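Local coordinates for pentatricopeptide repeat-containing protein 10, chloroplastic (PDB 4M59), which binds two similar intergenic RNA elements of the chloroplast, near atpH and psaJ, and shields the transcripts from exonucleases, at residues A[145-150]-A[162-167]; A[191-196]-A[220-225]; A[423-428]-A[445-450]; A[439-444]-A[464-469]. The protein carries 4 engineered substitutions. One frame throughout, in Å; residues are numbered along the deposited sequence.

Contact 1 of 4, residues A[145-150]-A[162-167]; sequences NVVLDV and VALLDE. With nucleotides of chain D.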
loop_
_atom_site.group_PDB
_atom_site.type_symbol
_atom_site.label_atom_id
_atom_site.label_comp_id
_atom_site.label_asym_id
_atom_site.label_seq_id
_atom_site.Cartn_x
_atom_site.Cartn_y
_atom_site.Cartn_z
ATOM N N ASN A 145 -20.651 -31.931 -1.481
ATOM C CA ASN A 145 -20.189 -30.725 -0.822
ATOM C C ASN A 145 -19.770 -29.630 -1.788
ATOM O O ASN A 145 -19.986 -28.455 -1.538
ATOM C CB ASN A 145 -19.032 -31.049 0.119
ATOM C CG ASN A 145 -19.484 -31.663 1.411
ATOM O OD1 ASN A 145 -20.617 -31.512 1.815
ATOM N ND2 ASN A 145 -18.583 -32.339 2.081
ATOM N N VAL A 146 -19.154 -30.024 -2.886
ATOM C CA VAL A 146 -18.779 -29.070 -3.896
ATOM C C VAL A 146 -20.000 -28.403 -4.454
ATOM O O VAL A 146 -20.064 -27.194 -4.556
ATOM C CB VAL A 146 -18.031 -29.744 -5.017
ATOM C CG1 VAL A 146 -18.103 -28.934 -6.251
ATOM C CG2 VAL A 146 -16.620 -29.929 -4.619
ATOM N N VAL A 147 -20.992 -29.195 -4.797
ATOM C CA VAL A 147 -22.194 -28.678 -5.406
ATOM C C VAL A 147 -22.933 -27.768 -4.462
ATOM O O VAL A 147 -23.617 -26.852 -4.879
ATOM C CB VAL A 147 -23.082 -29.820 -5.836
ATOM C CG1 VAL A 147 -24.298 -29.308 -6.533
ATOM C CG2 VAL A 147 -22.315 -30.727 -6.742
ATOM N N LEU A 148 -22.785 -28.020 -3.171
ATOM C CA LEU A 148 -23.400 -27.189 -2.165
ATOM C C LEU A 148 -22.737 -25.852 -2.207
ATOM O O LEU A 148 -23.375 -24.822 -2.134
ATOM C CB LEU A 148 -23.194 -27.796 -0.788
ATOM C CG LEU A 148 -24.086 -28.966 -0.399
ATOM C CD1 LEU A 148 -23.700 -29.469 0.942
ATOM C CD2 LEU A 148 -25.497 -28.518 -0.383
ATOM N N ASP A 149 -21.429 -25.891 -2.333
ATOM C CA ASP A 149 -20.641 -24.691 -2.393
ATOM C C ASP A 149 -21.021 -23.893 -3.617
ATOM O O ASP A 149 -20.889 -22.694 -3.626
ATOM C CB ASP A 149 -19.171 -25.066 -2.451
ATOM C CG ASP A 149 -18.273 -23.936 -2.075
ATOM O OD1 ASP A 149 -18.749 -22.981 -1.445
ATOM O OD2 ASP A 149 -17.083 -23.986 -2.410
ATOM N N VAL A 150 -21.502 -24.564 -4.647
ATOM C CA VAL A 150 -21.937 -23.884 -5.852
ATOM C C VAL A 150 -23.290 -23.234 -5.639
ATOM O O VAL A 150 -23.535 -22.132 -6.083
ATOM C CB VAL A 150 -21.987 -24.844 -7.039
ATOM C CG1 VAL A 150 -22.620 -24.190 -8.216
ATOM C CG2 VAL A 150 -20.613 -25.276 -7.400
ATOM N N VAL A 162 -31.572 -27.471 0.841
ATOM C CA VAL A 162 -32.387 -28.319 1.698
ATOM C C VAL A 162 -32.783 -29.601 0.973
ATOM O O VAL A 162 -32.774 -30.681 1.561
ATOM C CB VAL A 162 -33.662 -27.590 2.163
ATOM C CG1 VAL A 162 -34.534 -28.522 2.990
ATOM C CG2 VAL A 162 -33.300 -26.345 2.958
ATOM N N ALA A 163 -33.127 -29.477 -0.305
ATOM C CA ALA A 163 -33.501 -30.632 -1.096
ATOM C C ALA A 163 -32.341 -31.568 -1.361
ATOM O O ALA A 163 -32.530 -32.767 -1.442
ATOM C CB ALA A 163 -34.106 -30.199 -2.392
ATOM N N LEU A 164 -31.144 -31.025 -1.500
ATOM C CA LEU A 164 -29.993 -31.849 -1.802
ATOM C C LEU A 164 -29.465 -32.459 -0.541
ATOM O O LEU A 164 -28.837 -33.508 -0.567
ATOM C CB LEU A 164 -28.905 -31.029 -2.465
ATOM C CG LEU A 164 -27.683 -31.809 -2.926
ATOM C CD1 LEU A 164 -28.040 -32.734 -4.050
ATOM C CD2 LEU A 164 -26.619 -30.863 -3.361
ATOM N N LEU A 165 -29.707 -31.788 0.569
ATOM C CA LEU A 165 -29.339 -32.336 1.851
ATOM C C LEU A 165 -30.100 -33.621 2.059
ATOM O O LEU A 165 -29.537 -34.616 2.477
ATOM C CB LEU A 165 -29.651 -31.347 2.959
ATOM C CG LEU A 165 -28.608 -30.265 3.188
ATOM C CD1 LEU A 165 -29.159 -29.215 4.093
ATOM C CD2 LEU A 165 -27.385 -30.870 3.791
ATOM N N ASP A 166 -31.386 -33.596 1.733
ATOM C CA ASP A 166 -32.209 -34.786 1.821
ATOM C C ASP A 166 -31.677 -35.923 0.965
ATOM O O ASP A 166 -31.432 -37.009 1.467
ATOM C CB ASP A 166 -33.649 -34.479 1.432
ATOM C CG ASP A 166 -34.371 -33.669 2.478
ATOM O OD1 ASP A 166 -33.831 -33.514 3.586
ATOM O OD2 ASP A 166 -35.479 -33.190 2.195
ATOM N N GLU A 167 -31.493 -35.662 -0.323
ATOM C CA GLU A 167 -30.984 -36.673 -1.246
ATOM C C GLU A 167 -29.718 -37.334 -0.720
ATOM O O GLU A 167 -29.658 -38.552 -0.574
ATOM C CB GLU A 167 -30.717 -36.059 -2.620
ATOM C CG GLU A 167 -31.835 -35.174 -3.141
ATOM C CD GLU A 167 -31.510 -34.577 -4.496
ATOM O OE1 GLU A 167 -30.568 -35.066 -5.151
ATOM O OE2 GLU A 167 -32.197 -33.618 -4.905
ATOM P P U D 2 -9.295 -29.604 -2.901
ATOM O OP1 U D 2 -8.838 -28.226 -3.219
ATOM O OP2 U D 2 -8.615 -30.372 -1.832
ATOM O "O5'" U D 2 -10.847 -29.523 -2.547
ATOM C "C5'" U D 2 -11.784 -28.987 -3.470
ATOM C "C4'" U D 2 -13.137 -28.806 -2.830
ATOM O "O4'" U D 2 -13.634 -30.084 -2.362
ATOM C "C3'" U D 2 -13.160 -27.923 -1.591
ATOM O "O3'" U D 2 -13.193 -26.543 -1.915
ATOM C "C2'" U D 2 -14.389 -28.421 -0.837
ATOM O "O2'" U D 2 -15.576 -27.854 -1.372
ATOM C "C1'" U D 2 -14.371 -29.915 -1.169
ATOM N N1 U D 2 -13.742 -30.735 -0.106
ATOM C C2 U D 2 -14.563 -31.353 0.822
ATOM O O2 U D 2 -15.777 -31.249 0.811
ATOM N N3 U D 2 -13.916 -32.103 1.777
ATOM C C4 U D 2 -12.558 -32.296 1.891
ATOM O O4 U D 2 -12.115 -32.996 2.801
ATOM C C5 U D 2 -11.776 -31.630 0.899
ATOM C C6 U D 2 -12.376 -30.895 -0.043
#

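Contact 2 of 4, residues A[191-196]-A[220-225]; sequences GLVDEA and QVFGKA. With nucleotides of chain D.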
loop_
_atom_site.group_PDB
_atom_site.type_symbol
_atom_site.label_atom_id
_atom_site.label_comp_id
_atom_site.label_asym_id
_atom_site.label_seq_id
_atom_site.Cartn_x
_atom_site.Cartn_y
_atom_site.Cartn_z
ATOM N N GLY A 191 -28.219 -13.718 3.815
ATOM C CA GLY A 191 -28.877 -13.093 4.940
ATOM C C GLY A 191 -29.866 -14.043 5.570
ATOM O O GLY A 191 -30.838 -13.631 6.180
ATOM N N LEU A 192 -29.617 -15.329 5.405
ATOM C CA LEU A 192 -30.487 -16.338 5.931
ATOM C C LEU A 192 -30.113 -16.689 7.306
ATOM O O LEU A 192 -29.709 -17.777 7.568
ATOM C CB LEU A 192 -30.353 -17.566 5.113
ATOM C CG LEU A 192 -30.682 -17.380 3.656
ATOM C CD1 LEU A 192 -30.359 -18.621 2.943
ATOM C CD2 LEU A 192 -32.115 -17.120 3.542
ATOM N N VAL A 193 -30.283 -15.754 8.199
ATOM C CA VAL A 193 -29.835 -15.904 9.565
ATOM C C VAL A 193 -30.552 -17.006 10.301
ATOM O O VAL A 193 -29.931 -17.829 10.943
ATOM C CB VAL A 193 -30.053 -14.622 10.327
ATOM C CG1 VAL A 193 -29.375 -14.713 11.650
ATOM C CG2 VAL A 193 -29.513 -13.466 9.551
ATOM N N ASP A 194 -31.878 -16.985 10.232
ATOM C CA ASP A 194 -32.704 -17.908 11.004
ATOM C C ASP A 194 -32.484 -19.367 10.620
ATOM O O ASP A 194 -32.519 -20.253 11.472
ATOM C CB ASP A 194 -34.182 -17.551 10.854
ATOM C CG ASP A 194 -34.477 -16.118 11.250
ATOM O OD1 ASP A 194 -33.818 -15.608 12.179
ATOM O OD2 ASP A 194 -35.370 -15.505 10.628
ATOM N N GLU A 195 -32.321 -19.614 9.325
ATOM C CA GLU A 195 -32.201 -20.975 8.812
ATOM C C GLU A 195 -30.831 -21.549 9.128
ATOM O O GLU A 195 -30.685 -22.752 9.348
ATOM C CB GLU A 195 -32.460 -21.016 7.301
ATOM C CG GLU A 195 -32.343 -19.675 6.597
ATOM C CD GLU A 195 -33.686 -19.003 6.395
ATOM O OE1 GLU A 195 -33.800 -17.801 6.708
ATOM O OE2 GLU A 195 -34.625 -19.672 5.918
ATOM N N ALA A 196 -29.832 -20.677 9.149
ATOM C CA ALA A 196 -28.485 -21.085 9.471
ATOM C C ALA A 196 -28.458 -21.610 10.883
ATOM O O ALA A 196 -27.777 -22.570 11.193
ATOM C CB ALA A 196 -27.571 -19.915 9.347
ATOM N N GLN A 220 -19.885 -15.434 10.953
ATOM C CA GLN A 220 -19.862 -14.478 9.857
ATOM C C GLN A 220 -21.271 -14.073 9.507
ATOM O O GLN A 220 -21.508 -12.993 9.004
ATOM C CB GLN A 220 -19.160 -15.058 8.646
ATOM C CG GLN A 220 -17.851 -14.408 8.349
ATOM C CD GLN A 220 -18.005 -13.060 7.722
ATOM O OE1 GLN A 220 -18.481 -12.944 6.607
ATOM N NE2 GLN A 220 -17.600 -12.026 8.433
ATOM N N VAL A 221 -22.204 -14.959 9.788
ATOM C CA VAL A 221 -23.609 -14.685 9.599
ATOM C C VAL A 221 -24.003 -13.441 10.355
ATOM O O VAL A 221 -24.389 -12.442 9.771
ATOM C CB VAL A 221 -24.442 -15.833 10.147
ATOM C CG1 VAL A 221 -25.903 -15.597 9.877
ATOM C CG2 VAL A 221 -24.000 -17.130 9.533
ATOM N N PHE A 222 -23.893 -13.523 11.667
ATOM C CA PHE A 222 -24.278 -12.443 12.547
ATOM C C PHE A 222 -23.545 -11.165 12.216
ATOM O O PHE A 222 -24.130 -10.093 12.217
ATOM C CB PHE A 222 -24.017 -12.859 13.979
ATOM C CG PHE A 222 -24.861 -13.998 14.416
ATOM C CD1 PHE A 222 -26.202 -14.011 14.136
ATOM C CD2 PHE A 222 -24.316 -15.066 15.084
ATOM C CE1 PHE A 222 -26.984 -15.048 14.527
ATOM C CE2 PHE A 222 -25.105 -16.109 15.475
ATOM C CZ PHE A 222 -26.437 -16.098 15.198
ATOM N N GLY A 223 -22.247 -11.294 11.952
ATOM C CA GLY A 223 -21.354 -10.155 11.833
ATOM C C GLY A 223 -21.291 -9.442 10.495
ATOM O O GLY A 223 -21.162 -8.219 10.461
ATOM N N LYS A 224 -21.382 -10.198 9.405
ATOM C CA LYS A 224 -21.343 -9.616 8.069
ATOM C C LYS A 224 -22.252 -8.396 7.981
ATOM O O LYS A 224 -21.784 -7.270 7.807
ATOM C CB LYS A 224 -21.750 -10.653 7.021
ATOM C CG LYS A 224 -21.702 -10.144 5.591
ATOM C CD LYS A 224 -20.269 -9.918 5.133
ATOM C CE LYS A 224 -19.727 -11.133 4.398
ATOM N NZ LYS A 224 -18.476 -10.819 3.655
ATOM N N ALA A 225 -23.555 -8.627 8.104
ATOM C CA ALA A 225 -24.536 -7.549 8.056
ATOM C C ALA A 225 -25.594 -7.739 9.138
ATOM O O ALA A 225 -26.687 -8.235 8.868
ATOM C CB ALA A 225 -25.183 -7.479 6.682
ATOM P P U D 5 -15.573 -16.427 4.395
ATOM O OP1 U D 5 -16.755 -15.910 3.663
ATOM O OP2 U D 5 -14.557 -17.230 3.673
ATOM O "O5'" U D 5 -14.838 -15.199 5.094
ATOM C "C5'" U D 5 -15.354 -14.625 6.306
ATOM C "C4'" U D 5 -14.353 -13.661 6.895
ATOM O "O4'" U D 5 -13.418 -14.392 7.733
ATOM C "C3'" U D 5 -13.480 -12.925 5.889
ATOM O "O3'" U D 5 -14.107 -11.739 5.415
ATOM C "C2'" U D 5 -12.240 -12.602 6.714
ATOM O "O2'" U D 5 -12.399 -11.454 7.521
ATOM C "C1'" U D 5 -12.115 -13.855 7.581
ATOM N N1 U D 5 -11.255 -14.889 6.990
ATOM C C2 U D 5 -9.905 -14.839 7.272
ATOM O O2 U D 5 -9.409 -13.984 7.984
ATOM N N3 U D 5 -9.158 -15.831 6.689
ATOM C C4 U D 5 -9.608 -16.845 5.870
ATOM O O4 U D 5 -8.804 -17.664 5.422
ATOM C C5 U D 5 -11.017 -16.827 5.625
ATOM C C6 U D 5 -11.774 -15.873 6.178
#

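Contact 3 of 4, residues A[423-428]-A[445-450]; sequences TTYNAL and VSKMRT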
loop_
_atom_site.group_PDB
_atom_site.type_symbol
_atom_site.label_atom_id
_atom_site.label_comp_id
_atom_site.label_asym_id
_atom_site.label_seq_id
_atom_site.Cartn_x
_atom_site.Cartn_y
_atom_site.Cartn_z
ATOM N N THR A 423 23.297 3.550 1.981
ATOM C CA THR A 423 22.078 3.954 2.654
ATOM C C THR A 423 22.335 5.205 3.480
ATOM O O THR A 423 21.533 6.134 3.509
ATOM C CB THR A 423 21.538 2.826 3.541
ATOM O OG1 THR A 423 20.657 3.374 4.524
ATOM C CG2 THR A 423 22.663 2.114 4.230
ATOM N N THR A 424 23.488 5.222 4.124
ATOM C CA THR A 424 23.937 6.334 4.927
ATOM C C THR A 424 24.057 7.611 4.117
ATOM O O THR A 424 23.809 8.689 4.627
ATOM C CB THR A 424 25.292 6.024 5.524
ATOM O OG1 THR A 424 25.243 4.745 6.155
ATOM C CG2 THR A 424 25.666 7.061 6.531
ATOM N N TYR A 425 24.386 7.474 2.836
ATOM C CA TYR A 425 24.537 8.642 2.011
ATOM C C TYR A 425 23.255 8.958 1.348
ATOM O O TYR A 425 23.029 10.054 0.922
ATOM C CB TYR A 425 25.595 8.424 0.958
ATOM C CG TYR A 425 26.960 8.340 1.513
ATOM C CD1 TYR A 425 27.639 9.448 1.879
ATOM C CD2 TYR A 425 27.567 7.162 1.659
ATOM C CE1 TYR A 425 28.868 9.363 2.387
ATOM C CE2 TYR A 425 28.780 7.070 2.170
ATOM C CZ TYR A 425 29.431 8.169 2.533
ATOM O OH TYR A 425 30.676 8.052 3.047
ATOM N N ASN A 426 22.396 7.974 1.325
ATOM C CA ASN A 426 21.128 8.157 0.709
ATOM C C ASN A 426 20.165 8.878 1.611
ATOM O O ASN A 426 19.372 9.691 1.170
ATOM C CB ASN A 426 20.582 6.799 0.352
ATOM C CG ASN A 426 20.758 6.462 -1.085
ATOM O OD1 ASN A 426 21.014 7.316 -1.913
ATOM N ND2 ASN A 426 20.595 5.202 -1.400
ATOM N N ALA A 427 20.223 8.546 2.886
ATOM C CA ALA A 427 19.419 9.210 3.879
ATOM C C ALA A 427 19.698 10.688 3.775
ATOM O O ALA A 427 18.798 11.500 3.618
ATOM C CB ALA A 427 19.777 8.712 5.242
ATOM N N LEU A 428 20.975 11.020 3.829
ATOM C CA LEU A 428 21.406 12.389 3.758
ATOM C C LEU A 428 20.915 13.095 2.513
ATOM O O LEU A 428 20.482 14.230 2.576
ATOM C CB LEU A 428 22.922 12.448 3.823
ATOM C CG LEU A 428 23.562 11.906 5.088
ATOM C CD1 LEU A 428 25.049 12.002 4.979
ATOM C CD2 LEU A 428 23.094 12.702 6.243
ATOM N N VAL A 445 27.831 12.979 -3.264
ATOM C CA VAL A 445 27.866 11.848 -4.175
ATOM C C VAL A 445 29.291 11.541 -4.560
ATOM O O VAL A 445 29.676 10.387 -4.670
ATOM C CB VAL A 445 26.976 12.064 -5.412
ATOM C CG1 VAL A 445 27.514 13.148 -6.298
ATOM C CG2 VAL A 445 26.866 10.792 -6.180
ATOM N N SER A 446 30.086 12.588 -4.716
ATOM C CA SER A 446 31.494 12.440 -4.998
ATOM C C SER A 446 32.141 11.731 -3.832
ATOM O O SER A 446 32.939 10.823 -4.020
ATOM C CB SER A 446 32.135 13.806 -5.194
ATOM O OG SER A 446 32.332 14.451 -3.957
ATOM N N LYS A 447 31.778 12.120 -2.627
ATOM C CA LYS A 447 32.364 11.503 -1.460
ATOM C C LYS A 447 31.965 10.069 -1.453
ATOM O O LYS A 447 32.726 9.219 -1.076
ATOM C CB LYS A 447 31.842 12.156 -0.197
ATOM C CG LYS A 447 32.410 11.599 1.067
ATOM C CD LYS A 447 33.776 12.135 1.303
ATOM C CE LYS A 447 34.265 11.760 2.666
ATOM N NZ LYS A 447 34.210 10.302 2.838
ATOM N N MET A 448 30.734 9.804 -1.871
ATOM C CA MET A 448 30.249 8.441 -1.991
ATOM C C MET A 448 31.150 7.697 -2.965
ATOM O O MET A 448 31.494 6.535 -2.759
ATOM C CB MET A 448 28.809 8.443 -2.501
ATOM C CG MET A 448 28.126 7.087 -2.476
ATOM S SD MET A 448 26.333 7.220 -2.583
ATOM C CE MET A 448 26.141 8.764 -3.466
ATOM N N ARG A 449 31.531 8.396 -4.029
ATOM C CA ARG A 449 32.422 7.854 -5.046
ATOM C C ARG A 449 33.847 7.642 -4.553
ATOM O O ARG A 449 34.505 6.675 -4.943
ATOM C CB ARG A 449 32.428 8.756 -6.283
ATOM C CG ARG A 449 31.251 8.529 -7.219
ATOM C CD ARG A 449 31.396 9.355 -8.486
ATOM N NE ARG A 449 30.118 9.910 -8.927
ATOM C CZ ARG A 449 29.175 9.211 -9.544
ATOM N NH1 ARG A 449 29.359 7.922 -9.799
ATOM N NH2 ARG A 449 28.042 9.798 -9.908
ATOM N N THR A 450 34.339 8.542 -3.705
ATOM C CA THR A 450 35.719 8.462 -3.273
ATOM C C THR A 450 35.878 7.479 -2.142
ATOM O O THR A 450 36.950 7.362 -1.568
ATOM C CB THR A 450 36.263 9.812 -2.820
ATOM O OG1 THR A 450 35.504 10.287 -1.708
ATOM C CG2 THR A 450 36.164 10.815 -3.940
#

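Contact 4 of 4, residues A[439-444]-A[464-469]; sequences STAQSI and LQCYAK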
loop_
_atom_site.group_PDB
_atom_site.type_symbol
_atom_site.label_atom_id
_atom_site.label_comp_id
_atom_site.label_asym_id
_atom_site.label_seq_id
_atom_site.Cartn_x
_atom_site.Cartn_y
_atom_site.Cartn_z
ATOM N N SER A 439 24.012 21.620 -4.145
ATOM C CA SER A 439 25.429 21.860 -4.104
ATOM C C SER A 439 26.043 20.907 -3.112
ATOM O O SER A 439 27.084 20.323 -3.347
ATOM C CB SER A 439 25.699 23.302 -3.715
ATOM O OG SER A 439 27.035 23.666 -3.979
ATOM N N THR A 440 25.368 20.731 -1.996
ATOM C CA THR A 440 25.855 19.808 -1.009
ATOM C C THR A 440 25.587 18.411 -1.500
ATOM O O THR A 440 26.318 17.483 -1.193
ATOM C CB THR A 440 25.145 19.999 0.318
ATOM O OG1 THR A 440 24.949 21.396 0.553
ATOM C CG2 THR A 440 25.962 19.412 1.429
ATOM N N ALA A 441 24.524 18.265 -2.275
ATOM C CA ALA A 441 24.141 16.957 -2.748
ATOM C C ALA A 441 25.225 16.404 -3.641
ATOM O O ALA A 441 25.538 15.222 -3.602
ATOM C CB ALA A 441 22.852 17.038 -3.486
ATOM N N GLN A 442 25.801 17.279 -4.445
ATOM C CA GLN A 442 26.911 16.907 -5.277
ATOM C C GLN A 442 28.018 16.467 -4.375
ATOM O O GLN A 442 28.327 15.297 -4.299
ATOM C CB GLN A 442 27.379 18.094 -6.092
ATOM C CG GLN A 442 26.459 18.455 -7.215
ATOM C CD GLN A 442 26.995 19.571 -8.054
ATOM O OE1 GLN A 442 27.910 20.277 -7.649
ATOM N NE2 GLN A 442 26.436 19.735 -9.233
ATOM N N SER A 443 28.579 17.418 -3.640
ATOM C CA SER A 443 29.716 17.183 -2.755
ATOM C C SER A 443 29.661 15.867 -1.995
ATOM O O SER A 443 30.676 15.347 -1.555
ATOM C CB SER A 443 29.841 18.325 -1.761
ATOM O OG SER A 443 30.567 17.918 -0.622
ATOM N N ILE A 444 28.455 15.340 -1.861
ATOM C CA ILE A 444 28.220 14.101 -1.168
ATOM C C ILE A 444 28.428 12.916 -2.085
ATOM O O ILE A 444 29.124 11.967 -1.734
ATOM C CB ILE A 444 26.789 14.078 -0.650
ATOM C CG1 ILE A 444 26.711 14.828 0.670
ATOM C CG2 ILE A 444 26.296 12.661 -0.480
ATOM C CD1 ILE A 444 25.340 14.831 1.263
ATOM N N LEU A 464 18.074 14.043 -8.234
ATOM C CA LEU A 464 17.281 14.648 -9.256
ATOM C C LEU A 464 16.330 15.610 -8.611
ATOM O O LEU A 464 16.267 16.764 -8.976
ATOM C CB LEU A 464 16.509 13.575 -9.973
ATOM C CG LEU A 464 15.904 13.990 -11.289
ATOM C CD1 LEU A 464 16.944 14.660 -12.113
ATOM C CD2 LEU A 464 15.434 12.753 -11.957
ATOM N N GLN A 465 15.591 15.115 -7.634
ATOM C CA GLN A 465 14.642 15.937 -6.920
ATOM C C GLN A 465 15.365 17.110 -6.301
ATOM O O GLN A 465 14.846 18.216 -6.252
ATOM C CB GLN A 465 13.945 15.114 -5.842
ATOM C CG GLN A 465 12.916 14.154 -6.384
ATOM C CD GLN A 465 12.238 13.336 -5.307
ATOM O OE1 GLN A 465 12.836 13.010 -4.288
ATOM N NE2 GLN A 465 10.979 12.991 -5.533
ATOM N N CYS A 466 16.576 16.845 -5.829
ATOM C CA CYS A 466 17.399 17.860 -5.186
ATOM C C CYS A 466 17.660 19.040 -6.114
ATOM O O CYS A 466 17.745 20.183 -5.665
ATOM C CB CYS A 466 18.724 17.254 -4.727
ATOM S SG CYS A 466 19.367 17.944 -3.185
ATOM N N TYR A 467 17.794 18.760 -7.406
ATOM C CA TYR A 467 18.087 19.812 -8.365
ATOM C C TYR A 467 16.816 20.554 -8.708
ATOM O O TYR A 467 16.837 21.701 -9.113
ATOM C CB TYR A 467 18.656 19.221 -9.658
ATOM C CG TYR A 467 20.119 18.841 -9.644
ATOM C CD1 TYR A 467 21.099 19.786 -9.449
ATOM C CD2 TYR A 467 20.515 17.543 -9.883
ATOM C CE1 TYR A 467 22.427 19.446 -9.456
ATOM C CE2 TYR A 467 21.848 17.194 -9.893
ATOM C CZ TYR A 467 22.796 18.153 -9.680
ATOM O OH TYR A 467 24.123 17.818 -9.687
ATOM N N ALA A 468 15.699 19.877 -8.553
ATOM C CA ALA A 468 14.432 20.438 -8.967
ATOM C C ALA A 468 13.975 21.551 -8.046
ATOM O O ALA A 468 13.545 22.599 -8.488
ATOM C CB ALA A 468 13.406 19.356 -9.014
ATOM N N LYS A 469 14.067 21.306 -6.747
ATOM C CA LYS A 469 13.610 22.264 -5.761
ATOM C C LYS A 469 14.499 23.487 -5.784
ATOM O O LYS A 469 14.138 24.547 -5.292
ATOM C CB LYS A 469 13.601 21.621 -4.381
ATOM C CG LYS A 469 12.831 22.384 -3.324
ATOM C CD LYS A 469 11.573 22.980 -3.896
ATOM C CE LYS A 469 10.676 23.504 -2.808
ATOM N NZ LYS A 469 11.458 24.211 -1.773
#

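Contact 1 of 4, residues A[145-150]-A[162-167]
Leu164 reaches across from helix 158-170 to meet Leu148 and Val147 of helix 141-151, the two helices forming the helical hairpin of a predicted pentatricopeptide repeat. The apolar part of the contact consists of methyl groups. CD2 of Leu164 lies 4.0 Å from CD2 of Leu148 and 4.2 Å from CG1 of Val147, so a single branch touches both neighbours. It gets there because CG of Leu164 stands anti to the backbone N (chi1 -176°), on a CB that already points toward the other helix. Val147 also packs on Leu126 and Phe129 of helix 122-132, while Leu148 leans on Val183 of helix 177-188.

The polar contact with the RNA is made by Asn145. Its ND2 donates to O2 of U2 of chain D over 3.3 Å, with a bent N-H...O angle of 144°. The same amide is held by Asp176 through ND2 and by Thr179 through OD1, which probably fixes which end faces the base. Beside it, CG2 of Val146 lies 3.7 Å from O4' of the U2 ribose. The hairpin is thus held here by dispersion and exclusion of water, whereas the amide of Asn145 is turned to the uracil.

Contact 2 of 4, residues A[191-196]-A[220-225]
Val193 and Val221 cross obliquely, each offering its CG1 methyl to the other at a separation of 4.0 Å. In Val221 this methyl is anti to the backbone N (chi1 -176°) on a CB directed at the neighbouring helix, which also brings it against CA of Val193, again at 4.0 Å. The CG1 of Val193 serves a second partner, lying 3.8 Å from CE1 of Phe222 and approaching that ring at a slant. Although the CB of Phe222 points away from segment 191-196, its ring swings back until CE1 reaches the valine; beyond, the side chain packs on Ala231 and Val234 of helix 228-241. One methyl of Val193 thus meets two consecutive residues of helix 212-224.

Gln220 serves the RNA instead. Its chain bends at chi2 (-76°), and CG comes to 3.2 Å from C5' of U5 of chain D, a tight approach whose exact value is uncertain; the glutamine thus lies against the sugar-phosphate backbone, not the base. An alanine here would be likely to leave the ribose of U5 without this packing surface and the sugar freer to shift. Val193 begins helix 193-204 of one predicted repeat, and helix 212-224 opens the next; such inter-repeat packing is characteristic of the pentatricopeptide superhelix, in which paired helices stack and the first of each pair lines the RNA-binding groove.

Contact 3 of 4, residues A[423-428]-A[445-450]
The phenol ring of Tyr425 has CB of Met448 over one face, while CG of Lys447 approaches it obliquely. The sulfur of Met448 makes a Met-aromatic contact: SD stands 5.1 Å from the Tyr425 ring centroid, 47° off the ring normal, and so approaches the ring obliquely, not squarely above it. The same SD touches CB of Tyr425 at 3.8 Å, and CG of Met448 lies 4.2 Å from CD2 of the ring. The two side chains slide past one another in opposite directions, a course set for Met448 by a CG anti to its backbone N (chi1 -172°).

At the outer end of the ring, Lys447 bends at chi2 and chi4, leaving NZ 4.2 Å from OH of Tyr425, a loose approach. The carbonyl O of Lys447 accepts a 3.0 Å bond from OG1 of Thr450, where helix 438-449 runs out. Helices 422-435 and 438-449 form the hairpin of a predicted pentatricopeptide repeat, and this contact joins them far from their connecting turn. Tyr425 also packs on Tyr410 of helix 403-413, Met448 meets Phe453 in the following loop, and Asn426 touches Leu462 of helix 458-468.

Contact 4 of 4, residues A[439-444]-A[464-469]
Segments 439-444 and 464-469, of helices 438-449 and 458-468, approach most closely at Ala441 and Cys466, whose CA atoms are 7.2 Å apart. The helices belong to consecutive predicted pentatricopeptide repeats, and the contact is part of the helix stacking that builds the superhelix. At this closest pair, CB of Ala441 faces SG of Cys466 at 3.6 Å; both CB atoms point across the gap, and small side chains on both helices allow this approach. Leu429 and Leu432 of helix 422-435 continue the apolar layer, the first against Ala441, the second against Cys466.

Gln442 and Tyr467 bridge the helices alongside. The two side chains cross at about a right angle, with amide and ring planes 72° apart. Gln442 runs out extended, carrying its amide to the edge of the tyrosine ring, while that ring also meets Trp438. NE2 of Gln442 donates to OH of Tyr467 over 3.0 Å, nearly straight at 168°. A leucine in place of Gln442 would probably leave the phenol hydroxyl without its amide donor and the Tyr467 ring less firmly fixed. In this bond the Tyr467 oxygen lies only 3° out of the Gln442 amide plane.

From the N terminus, contact 1 closes a short loop within one predicted repeat, pairing helix 141-151 with helix 158-170. Contact 2 follows in series, its longer loop joining helix 193-204 to helix 212-224 of the next repeat; the two centres lie about 19 Å apart. Contacts 3 and 4 come much later, on the opposite side of the chain's centre, their centres about 60 Å from that of contact 2. They cross along the sequence: segment 439-444 falls between the segments of contact 3, and 464-469 follows both. Both use helix 438-449, and Ile444 touches Tyr425 and Leu428, so hairpin closure and repeat-to-repeat stacking meet on one helix.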